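Local atomic coordinates of rhodopsin (Todarodes pacificus, PDB entry 2Z73), a protein that absorbs light through a bound retinal chromophore and, once the retinal isomerises from 11-cis to all-trans, activates G-protein signalling to phospholipase C in squid vision. Residues 191-195 / 196-200; 286-289 / 290-293; 293-296 / 297-301. All coordinates share one frame; numbering follows the deposited sequence.

Contact 1: residues 191-195 / 196-200; sequences ISRDS and TTRSN
The carboxylate of D194 lies across T197 at about a right angle and grips it twice. OD1 accepts from the hydroxyl OG1 of T197 at 2.7 Å, on the syn side and modestly out of the carboxylate plane. OD2 takes the backbone N of T197 at 2.7 Å in an almost straight bond (176°), although this N-H comes from well above that plane. The carboxylate can reach both because CG of D194 stands between its own backbone N and carbonyl carbon (chi1 53°), which turns the group toward T197. D194 is thus the N-cap of helix 195-224, the extracellular start of the fifth transmembrane helix. Its carbonyl O opens the helical bonding by accepting from R198 N at 2.9 Å, and S195 O follows with S199 N. On the same turn, S199 OG donates to T196 O at 2.6 Å and also bonds W174. The methyl CG2 of T197 packs on S192 O, a carbonyl that Q285 also holds. Beside the cap, R198 bends at chi3 and brings NH2 to 3.5 Å from CD of R193. Both arginines are occupied by backbone carbonyls, R193 by those of A284 and G287, R198 by that of Q285. These carbonyls probably offset the repulsion between the two guanidinium groups, while the carboxylate, set at the positive end of the helix dipole, is probably stabilised in its charged form.

Contact 2: residues 286-289 / 290-293; sequences FGPL and EWVT
Two torsions lay the indole of W291 along the ring of P288: CG stands anti to the carbonyl carbon (chi1 -72°), and the ring system is then turned only slightly about the next bond (chi2 -13°). The two side chains run side by side, pointing the same way, and the pyrrolidine covers one face of the indole. CG of P288 sits 3.3 Å from the centroid of the six-membered ring of W291, practically on the ring normal, which makes a CH-pi contact. The neighbouring carbons share the face: CB of P288 lies 3.4 Å from CD2 of W291, at the junction of the two rings, whereas CD rests above CE3 and CZ3. E290 comes at the proline from another direction. Its chain is bent at chi2, and this carries OE1 to 3.3 Å from CB of P288, a contact of a carboxylate oxygen with a methylene group.

In the backbone, the N of W291 donates to P288 O at 2.7 Å. The N-H arrives from above the carbonyl plane, yet the bond itself is fairly straight (162°). It closes a type I beta turn over P288-W291, which keeps the indole beside its proline. A weak bond from V292 N to L289 O continues the turn, and CD1 of L289 approaches CB of V292 loosely. These two aliphatic side chains also meet A284 of helix 246-286, and W291 meets L283, while V292 O accepts from H22. V292 is the centre of an inverse gamma turn, after which the chain enters helix 294-306. The whole forms the short third extracellular loop of a rhodopsin-family receptor, joining transmembrane helices 6 and 7, with a proline-tryptophan CH-pi contact at its bend.

Contact 3: residues 293-296 / 297-301; sequences TPYA and AQLPV
L299 packs against Y295, one helical turn earlier. CB lies 3.5 Å from the carbonyl O of Y295, the same oxygen to which L299 N makes a weak hydrogen bond. Beyond CG, the branch CD1 reaches CD2 of the tyrosine ring at 3.9 Å, approaching it obliquely. The two side chains run alongside each other, both pointing the same way from the helix, and the tyrosine side chain also touches P30 and V33. With CG of Y295 beside its backbone N (chi1 -64°), the ring stands on the flank where L299 can meet it.

The stretch is the extracellular beginning of the seventh transmembrane helix. T293 is its N-cap: OG1 accepts from A296 N at 3.2 Å, and P294, which has no N-H to offer, fills the first helical position. The regular bonds then begin, A297 N to T293 O and Q298 N to P294 O at 2.9 Å.

P300 interrupts this pattern. Its N carries no hydrogen for A296 O; CD, bonded to that N, lies close to both A296 O and Y295 O, and CG of P300 is 3.0 Å from A296 O. The helix is kinked here. Q298 leaves the contact on another side: CB lies 3.0 Å from P294 O, but a bend at chi2 turns its amide away to the second extracellular loop, where OE1 accepts from V182 N and NE2 bonds N185. V301, a turn beyond A297, bonds back to A297 O through its N and touches the retinal.

From the N-terminal side, contact 1 comes first, where the loop after strand 186-188 turns into helix 195-224. Contact 2 follows much later, closing the turn between helices 246-286 and 294-306, and contact 3 takes over at the shared T293. The three lie in series; none nests within or crosses another. Contacts 1 and 2 nevertheless meet in space: R193 NH1 probably bonds G287 O at 2.9 Å, and R198 packs on the ring of F286, tying the loop before helix 195-224 and its first turn to the end of helix 246-286 and beyond. Contacts 2 and 3 touch through W291 O and CB of A296, whereas contacts 1 and 3 stay about 8 Å apart at their nearest atoms.

Contact 1: residues 191-195 / 196-200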
ATOM      1  N   ILE A 191     -13.428 -10.693  16.754  1.00 51.22           N
ATOM      2  CA  ILE A 191     -14.636 -10.954  17.522  1.00 50.46           C
ATOM      3  C   ILE A 191     -14.302 -11.417  18.951  1.00 53.19           C
ATOM      4  O   ILE A 191     -14.727 -10.796  19.925  1.00 52.72           O
ATOM      5  CB  ILE A 191     -15.493 -12.006  16.813  1.00 45.71           C
ATOM      6  CG1 ILE A 191     -15.951 -11.456  15.455  1.00 44.29           C
ATOM      7  CG2 ILE A 191     -16.665 -12.379  17.676  1.00 44.21           C
ATOM      8  CD1 ILE A 191     -16.698 -12.469  14.600  1.00 44.47           C
ATOM      9  N   SER A 192     -13.542 -12.500  19.071  1.00 53.99           N
ATOM     10  CA  SER A 192     -13.143 -13.015  20.377  1.00 55.79           C
ATOM     11  C   SER A 192     -12.542 -11.889  21.210  1.00 57.99           C
ATOM     12  O   SER A 192     -11.707 -11.131  20.722  1.00 58.24           O
ATOM     13  CB  SER A 192     -12.113 -14.130  20.213  1.00 53.55           C
ATOM     14  OG  SER A 192     -12.708 -15.278  19.637  1.00 55.36           O
ATOM     15  N   ARG A 193     -12.955 -11.795  22.472  1.00 60.17           N
ATOM     16  CA  ARG A 193     -12.477 -10.730  23.345  1.00 61.93           C
ATOM     17  C   ARG A 193     -11.586 -11.126  24.514  1.00 63.88           C
ATOM     18  O   ARG A 193     -11.490 -10.386  25.497  1.00 63.47           O
ATOM     19  CB  ARG A 193     -13.662  -9.935  23.864  1.00 58.87           C
ATOM     20  CG  ARG A 193     -14.534  -9.401  22.761  1.00 57.91           C
ATOM     21  CD  ARG A 193     -15.525  -8.406  23.288  1.00 60.71           C
ATOM     22  NE  ARG A 193     -16.306  -7.790  22.222  1.00 62.84           N
ATOM     23  CZ  ARG A 193     -17.201  -6.835  22.426  1.00 60.67           C
ATOM     24  NH1 ARG A 193     -17.870  -6.322  21.410  1.00 62.49           N
ATOM     25  NH2 ARG A 193     -17.418  -6.390  23.652  1.00 61.16           N
ATOM     26  N   ASP A 194     -10.925 -12.277  24.408  1.00 65.75           N
ATOM     27  CA  ASP A 194     -10.038 -12.730  25.474  1.00 65.29           C
ATOM     28  C   ASP A 194      -8.798 -11.867  25.516  1.00 64.83           C
ATOM     29  O   ASP A 194      -8.475 -11.172  24.552  1.00 64.38           O
ATOM     30  CB  ASP A 194      -9.626 -14.183  25.266  1.00 68.16           C
ATOM     31  CG  ASP A 194      -9.040 -14.423  23.904  1.00 69.42           C
ATOM     32  OD1 ASP A 194      -9.819 -14.697  22.967  1.00 70.02           O
ATOM     33  OD2 ASP A 194      -7.803 -14.320  23.772  1.00 71.17           O
ATOM     34  N   SER A 195      -8.100 -11.920  26.643  1.00 66.01           N
ATOM     35  CA  SER A 195      -6.890 -11.135  26.830  1.00 67.85           C
ATOM     36  C   SER A 195      -5.944 -11.301  25.651  1.00 67.84           C
ATOM     37  O   SER A 195      -5.520 -10.324  25.040  1.00 69.78           O
ATOM     38  CB  SER A 195      -6.187 -11.556  28.121  1.00 67.68           C
ATOM     39  OG  SER A 195      -4.926 -10.920  28.231  1.00 73.05           O
ATOM     40  N   THR A 196      -5.622 -12.550  25.337  1.00 67.01           N
ATOM     41  CA  THR A 196      -4.716 -12.858  24.242  1.00 65.95           C
ATOM     42  C   THR A 196      -5.114 -12.178  22.936  1.00 61.89           C
ATOM     43  O   THR A 196      -4.356 -11.386  22.390  1.00 59.03           O
ATOM     44  CB  THR A 196      -4.654 -14.382  23.990  1.00 68.36           C
ATOM     45  OG1 THR A 196      -4.333 -15.054  25.214  1.00 67.87           O
ATOM     46  CG2 THR A 196      -3.587 -14.705  22.936  1.00 70.45           C
ATOM     47  N   THR A 197      -6.307 -12.498  22.446  1.00 59.63           N
ATOM     48  CA  THR A 197      -6.793 -11.935  21.193  1.00 59.43           C
ATOM     49  C   THR A 197      -6.793 -10.413  21.173  1.00 60.97           C
ATOM     50  O   THR A 197      -6.368  -9.795  20.189  1.00 62.35           O
ATOM     51  CB  THR A 197      -8.223 -12.401  20.876  1.00 58.34           C
ATOM     52  OG1 THR A 197      -8.292 -13.837  20.920  1.00 52.20           O
ATOM     53  CG2 THR A 197      -8.628 -11.913  19.490  1.00 56.23           C
ATOM     54  N   ARG A 198      -7.263  -9.807  22.258  1.00 59.84           N
ATOM     55  CA  ARG A 198      -7.343  -8.351  22.339  1.00 57.41           C
ATOM     56  C   ARG A 198      -5.998  -7.656  22.319  1.00 55.12           C
ATOM     57  O   ARG A 198      -5.869  -6.574  21.745  1.00 56.10           O
ATOM     58  CB  ARG A 198      -8.128  -7.937  23.588  1.00 61.97           C
ATOM     59  CG  ARG A 198      -8.283  -6.435  23.760  1.00 63.88           C
ATOM     60  CD  ARG A 198      -9.347  -6.102  24.792  1.00 62.46           C
ATOM     61  NE  ARG A 198     -10.696  -6.265  24.255  1.00 65.36           N
ATOM     62  CZ  ARG A 198     -11.809  -6.056  24.953  1.00 66.45           C
ATOM     63  NH1 ARG A 198     -11.730  -5.679  26.220  1.00 68.24           N
ATOM     64  NH2 ARG A 198     -12.998  -6.211  24.381  1.00 64.37           N
ATOM     65  N   SER A 199      -4.991  -8.259  22.942  1.00 56.04           N
ATOM     66  CA  SER A 199      -3.654  -7.662  22.961  1.00 57.66           C
ATOM     67  C   SER A 199      -3.057  -7.689  21.560  1.00 58.01           C
ATOM     68  O   SER A 199      -2.420  -6.723  21.122  1.00 58.38           O
ATOM     69  CB  SER A 199      -2.732  -8.411  23.938  1.00 59.06           C
ATOM     70  OG  SER A 199      -2.721  -9.805  23.695  1.00 61.14           O
ATOM     71  N   ASN A 200      -3.267  -8.793  20.852  1.00 57.66           N
ATOM     72  CA  ASN A 200      -2.755  -8.915  19.498  1.00 57.45           C
ATOM     73  C   ASN A 200      -3.443  -7.898  18.596  1.00 55.99           C
ATOM     74  O   ASN A 200      -2.810  -7.310  17.723  1.00 57.14           O
ATOM     75  CB  ASN A 200      -2.968 -10.328  18.965  1.00 57.73           C
ATOM     76  CG  ASN A 200      -2.315 -10.537  17.615  1.00 56.35           C
ATOM     77  OD1 ASN A 200      -2.993 -10.718  16.605  1.00 57.07           O
ATOM     78  ND2 ASN A 200      -0.985 -10.512  17.595  1.00 53.83           N
TER

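Contact 2: residues 286-289 / 290-293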
ATOM      1  N   PHE A 286     -14.883  -4.045  20.478  1.00 60.65           N
ATOM      2  CA  PHE A 286     -15.138  -3.127  21.584  1.00 59.02           C
ATOM      3  C   PHE A 286     -16.544  -2.550  21.650  1.00 57.80           C
ATOM      4  O   PHE A 286     -16.944  -2.039  22.692  1.00 58.07           O
ATOM      5  CB  PHE A 286     -14.150  -1.968  21.532  1.00 59.34           C
ATOM      6  CG  PHE A 286     -12.727  -2.367  21.775  1.00 59.01           C
ATOM      7  CD1 PHE A 286     -11.741  -2.042  20.853  1.00 57.97           C
ATOM      8  CD2 PHE A 286     -12.362  -3.020  22.948  1.00 58.96           C
ATOM      9  CE1 PHE A 286     -10.415  -2.355  21.095  1.00 57.38           C
ATOM     10  CE2 PHE A 286     -11.034  -3.338  23.199  1.00 56.93           C
ATOM     11  CZ  PHE A 286     -10.057  -3.003  22.270  1.00 58.60           C
ATOM     12  N   GLY A 287     -17.288  -2.625  20.552  1.00 56.72           N
ATOM     13  CA  GLY A 287     -18.628  -2.070  20.548  1.00 55.97           C
ATOM     14  C   GLY A 287     -19.757  -3.048  20.285  1.00 56.88           C
ATOM     15  O   GLY A 287     -19.662  -4.226  20.631  1.00 57.32           O
ATOM     16  N   PRO A 288     -20.858  -2.575  19.682  1.00 56.69           N
ATOM     17  CA  PRO A 288     -22.035  -3.385  19.357  1.00 56.83           C
ATOM     18  C   PRO A 288     -21.769  -4.450  18.293  1.00 58.51           C
ATOM     19  O   PRO A 288     -21.881  -4.184  17.092  1.00 59.93           O
ATOM     20  CB  PRO A 288     -23.046  -2.350  18.867  1.00 55.34           C
ATOM     21  CG  PRO A 288     -22.623  -1.101  19.556  1.00 57.88           C
ATOM     22  CD  PRO A 288     -21.131  -1.150  19.439  1.00 56.45           C
ATOM     23  N   LEU A 289     -21.428  -5.660  18.722  1.00 57.92           N
ATOM     24  CA  LEU A 289     -21.178  -6.727  17.768  1.00 58.17           C
ATOM     25  C   LEU A 289     -22.386  -6.912  16.865  1.00 58.81           C
ATOM     26  O   LEU A 289     -22.258  -7.434  15.764  1.00 59.24           O
ATOM     27  CB  LEU A 289     -20.891  -8.046  18.487  1.00 59.77           C
ATOM     28  CG  LEU A 289     -20.698  -9.290  17.595  1.00 59.15           C
ATOM     29  CD1 LEU A 289     -19.382  -9.172  16.811  1.00 57.85           C
ATOM     30  CD2 LEU A 289     -20.690 -10.545  18.461  1.00 55.10           C
ATOM     31  N   GLU A 290     -23.560  -6.488  17.328  1.00 60.78           N
ATOM     32  CA  GLU A 290     -24.768  -6.651  16.526  1.00 63.04           C
ATOM     33  C   GLU A 290     -24.723  -5.788  15.284  1.00 62.91           C
ATOM     34  O   GLU A 290     -25.542  -5.943  14.380  1.00 61.90           O
ATOM     35  CB  GLU A 290     -26.041  -6.354  17.335  1.00 63.45           C
ATOM     36  CG  GLU A 290     -25.991  -5.113  18.206  1.00 67.51           C
ATOM     37  CD  GLU A 290     -25.321  -5.367  19.546  1.00 69.73           C
ATOM     38  OE1 GLU A 290     -25.214  -4.417  20.351  1.00 70.06           O
ATOM     39  OE2 GLU A 290     -24.911  -6.516  19.795  1.00 70.69           O
ATOM     40  N   TRP A 291     -23.755  -4.880  15.239  1.00 63.21           N
ATOM     41  CA  TRP A 291     -23.597  -4.014  14.076  1.00 65.65           C
ATOM     42  C   TRP A 291     -22.836  -4.767  12.991  1.00 65.44           C
ATOM     43  O   TRP A 291     -23.128  -4.644  11.801  1.00 65.39           O
ATOM     44  CB  TRP A 291     -22.823  -2.747  14.447  1.00 67.24           C
ATOM     45  CG  TRP A 291     -23.603  -1.777  15.277  1.00 70.33           C
ATOM     46  CD1 TRP A 291     -24.950  -1.792  15.506  1.00 70.82           C
ATOM     47  CD2 TRP A 291     -23.096  -0.616  15.943  1.00 70.87           C
ATOM     48  NE1 TRP A 291     -25.313  -0.709  16.269  1.00 72.20           N
ATOM     49  CE2 TRP A 291     -24.195   0.030  16.552  1.00 71.59           C
ATOM     50  CE3 TRP A 291     -21.820  -0.056  16.082  1.00 72.80           C
ATOM     51  CZ2 TRP A 291     -24.058   1.211  17.291  1.00 70.23           C
ATOM     52  CZ3 TRP A 291     -21.682   1.122  16.818  1.00 72.23           C
ATOM     53  CH2 TRP A 291     -22.799   1.741  17.412  1.00 71.42           C
ATOM     54  N   VAL A 292     -21.859  -5.558  13.420  1.00 64.45           N
ATOM     55  CA  VAL A 292     -21.029  -6.317  12.504  1.00 60.60           C
ATOM     56  C   VAL A 292     -21.790  -7.416  11.787  1.00 58.50           C
ATOM     57  O   VAL A 292     -21.637  -8.589  12.096  1.00 59.25           O
ATOM     58  CB  VAL A 292     -19.828  -6.939  13.231  1.00 60.08           C
ATOM     59  CG1 VAL A 292     -18.853  -7.502  12.223  1.00 58.10           C
ATOM     60  CG2 VAL A 292     -19.149  -5.899  14.101  1.00 57.34           C
ATOM     61  N   THR A 293     -22.616  -7.025  10.824  1.00 57.09           N
ATOM     62  CA  THR A 293     -23.386  -7.973  10.029  1.00 55.57           C
ATOM     63  C   THR A 293     -22.544  -8.465   8.851  1.00 54.82           C
ATOM     64  O   THR A 293     -21.492  -7.886   8.532  1.00 55.34           O
ATOM     65  CB  THR A 293     -24.634  -7.315   9.438  1.00 54.47           C
ATOM     66  OG1 THR A 293     -24.238  -6.164   8.678  1.00 54.52           O
ATOM     67  CG2 THR A 293     -25.595  -6.901  10.532  1.00 53.31           C
TER

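Contact 3: residues 293-296 / 297-301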
ATOM      1  N   THR A 293     -22.616  -7.025  10.824  1.00 57.09           N
ATOM      2  CA  THR A 293     -23.386  -7.973  10.029  1.00 55.57           C
ATOM      3  C   THR A 293     -22.544  -8.465   8.851  1.00 54.82           C
ATOM      4  O   THR A 293     -21.492  -7.886   8.532  1.00 55.34           O
ATOM      5  CB  THR A 293     -24.634  -7.315   9.438  1.00 54.47           C
ATOM      6  OG1 THR A 293     -24.238  -6.164   8.678  1.00 54.52           O
ATOM      7  CG2 THR A 293     -25.595  -6.901  10.532  1.00 53.31           C
ATOM      8  N   PRO A 294     -23.006  -9.532   8.175  1.00 52.71           N
ATOM      9  CA  PRO A 294     -22.305 -10.108   7.022  1.00 52.23           C
ATOM     10  C   PRO A 294     -21.806  -9.046   6.036  1.00 51.40           C
ATOM     11  O   PRO A 294     -20.659  -9.104   5.620  1.00 52.87           O
ATOM     12  CB  PRO A 294     -23.355 -11.024   6.416  1.00 52.09           C
ATOM     13  CG  PRO A 294     -24.057 -11.532   7.621  1.00 51.13           C
ATOM     14  CD  PRO A 294     -24.241 -10.286   8.455  1.00 51.61           C
ATOM     15  N   TYR A 295     -22.665  -8.089   5.676  1.00 51.69           N
ATOM     16  CA  TYR A 295     -22.291  -7.012   4.754  1.00 52.17           C
ATOM     17  C   TYR A 295     -21.465  -5.952   5.479  1.00 51.51           C
ATOM     18  O   TYR A 295     -20.587  -5.325   4.888  1.00 52.55           O
ATOM     19  CB  TYR A 295     -23.523  -6.329   4.155  1.00 52.36           C
ATOM     20  CG  TYR A 295     -24.387  -7.207   3.282  1.00 57.52           C
ATOM     21  CD1 TYR A 295     -25.776  -7.223   3.445  1.00 57.01           C
ATOM     22  CD2 TYR A 295     -23.832  -8.029   2.302  1.00 58.66           C
ATOM     23  CE1 TYR A 295     -26.587  -8.034   2.666  1.00 57.02           C
ATOM     24  CE2 TYR A 295     -24.644  -8.853   1.505  1.00 58.97           C
ATOM     25  CZ  TYR A 295     -26.017  -8.845   1.699  1.00 58.08           C
ATOM     26  OH  TYR A 295     -26.832  -9.650   0.934  1.00 58.63           O
ATOM     27  N   ALA A 296     -21.762  -5.745   6.758  1.00 51.13           N
ATOM     28  CA  ALA A 296     -21.048  -4.749   7.549  1.00 50.66           C
ATOM     29  C   ALA A 296     -19.554  -5.015   7.493  1.00 49.69           C
ATOM     30  O   ALA A 296     -18.738  -4.086   7.455  1.00 47.33           O
ATOM     31  CB  ALA A 296     -21.528  -4.779   8.998  1.00 52.71           C
ATOM     32  N   ALA A 297     -19.201  -6.297   7.493  1.00 48.73           N
ATOM     33  CA  ALA A 297     -17.804  -6.693   7.441  1.00 45.18           C
ATOM     34  C   ALA A 297     -17.374  -6.929   5.994  1.00 45.88           C
ATOM     35  O   ALA A 297     -16.402  -6.332   5.524  1.00 45.87           O
ATOM     36  CB  ALA A 297     -17.589  -7.947   8.283  1.00 42.31           C
ATOM     37  N   GLN A 298     -18.113  -7.764   5.273  1.00 45.86           N
ATOM     38  CA  GLN A 298     -17.756  -8.068   3.892  1.00 46.91           C
ATOM     39  C   GLN A 298     -17.473  -6.874   2.965  1.00 46.78           C
ATOM     40  O   GLN A 298     -16.351  -6.705   2.511  1.00 45.96           O
ATOM     41  CB  GLN A 298     -18.823  -8.959   3.252  1.00 46.56           C
ATOM     42  CG  GLN A 298     -18.252  -9.875   2.171  1.00 50.65           C
ATOM     43  CD  GLN A 298     -17.161 -10.786   2.716  1.00 52.40           C
ATOM     44  OE1 GLN A 298     -17.430 -11.649   3.555  1.00 50.50           O
ATOM     45  NE2 GLN A 298     -15.922 -10.590   2.249  1.00 49.68           N
ATOM     46  N   LEU A 299     -18.487  -6.057   2.684  1.00 49.56           N
ATOM     47  CA  LEU A 299     -18.323  -4.910   1.792  1.00 49.42           C
ATOM     48  C   LEU A 299     -17.124  -4.018   2.103  1.00 48.40           C
ATOM     49  O   LEU A 299     -16.445  -3.551   1.191  1.00 48.00           O
ATOM     50  CB  LEU A 299     -19.605  -4.076   1.759  1.00 52.47           C
ATOM     51  CG  LEU A 299     -20.604  -4.443   0.660  1.00 55.64           C
ATOM     52  CD1 LEU A 299     -20.983  -5.915   0.742  1.00 54.35           C
ATOM     53  CD2 LEU A 299     -21.837  -3.567   0.794  1.00 55.65           C
ATOM     54  N   PRO A 300     -16.861  -3.751   3.391  1.00 46.18           N
ATOM     55  CA  PRO A 300     -15.712  -2.907   3.718  1.00 43.88           C
ATOM     56  C   PRO A 300     -14.377  -3.639   3.567  1.00 42.12           C
ATOM     57  O   PRO A 300     -13.336  -2.999   3.381  1.00 43.48           O
ATOM     58  CB  PRO A 300     -15.985  -2.497   5.158  1.00 44.13           C
ATOM     59  CG  PRO A 300     -17.463  -2.474   5.207  1.00 44.81           C
ATOM     60  CD  PRO A 300     -17.814  -3.758   4.510  1.00 46.15           C
ATOM     61  N   VAL A 301     -14.389  -4.969   3.649  1.00 40.28           N
ATOM     62  CA  VAL A 301     -13.141  -5.723   3.485  1.00 42.67           C
ATOM     63  C   VAL A 301     -12.765  -5.776   2.005  1.00 40.69           C
ATOM     64  O   VAL A 301     -11.592  -5.742   1.661  1.00 39.23           O
ATOM     65  CB  VAL A 301     -13.229  -7.180   4.045  1.00 41.16           C
ATOM     66  CG1 VAL A 301     -13.950  -8.076   3.063  1.00 44.15           C
ATOM     67  CG2 VAL A 301     -11.827  -7.725   4.318  1.00 38.92           C
TER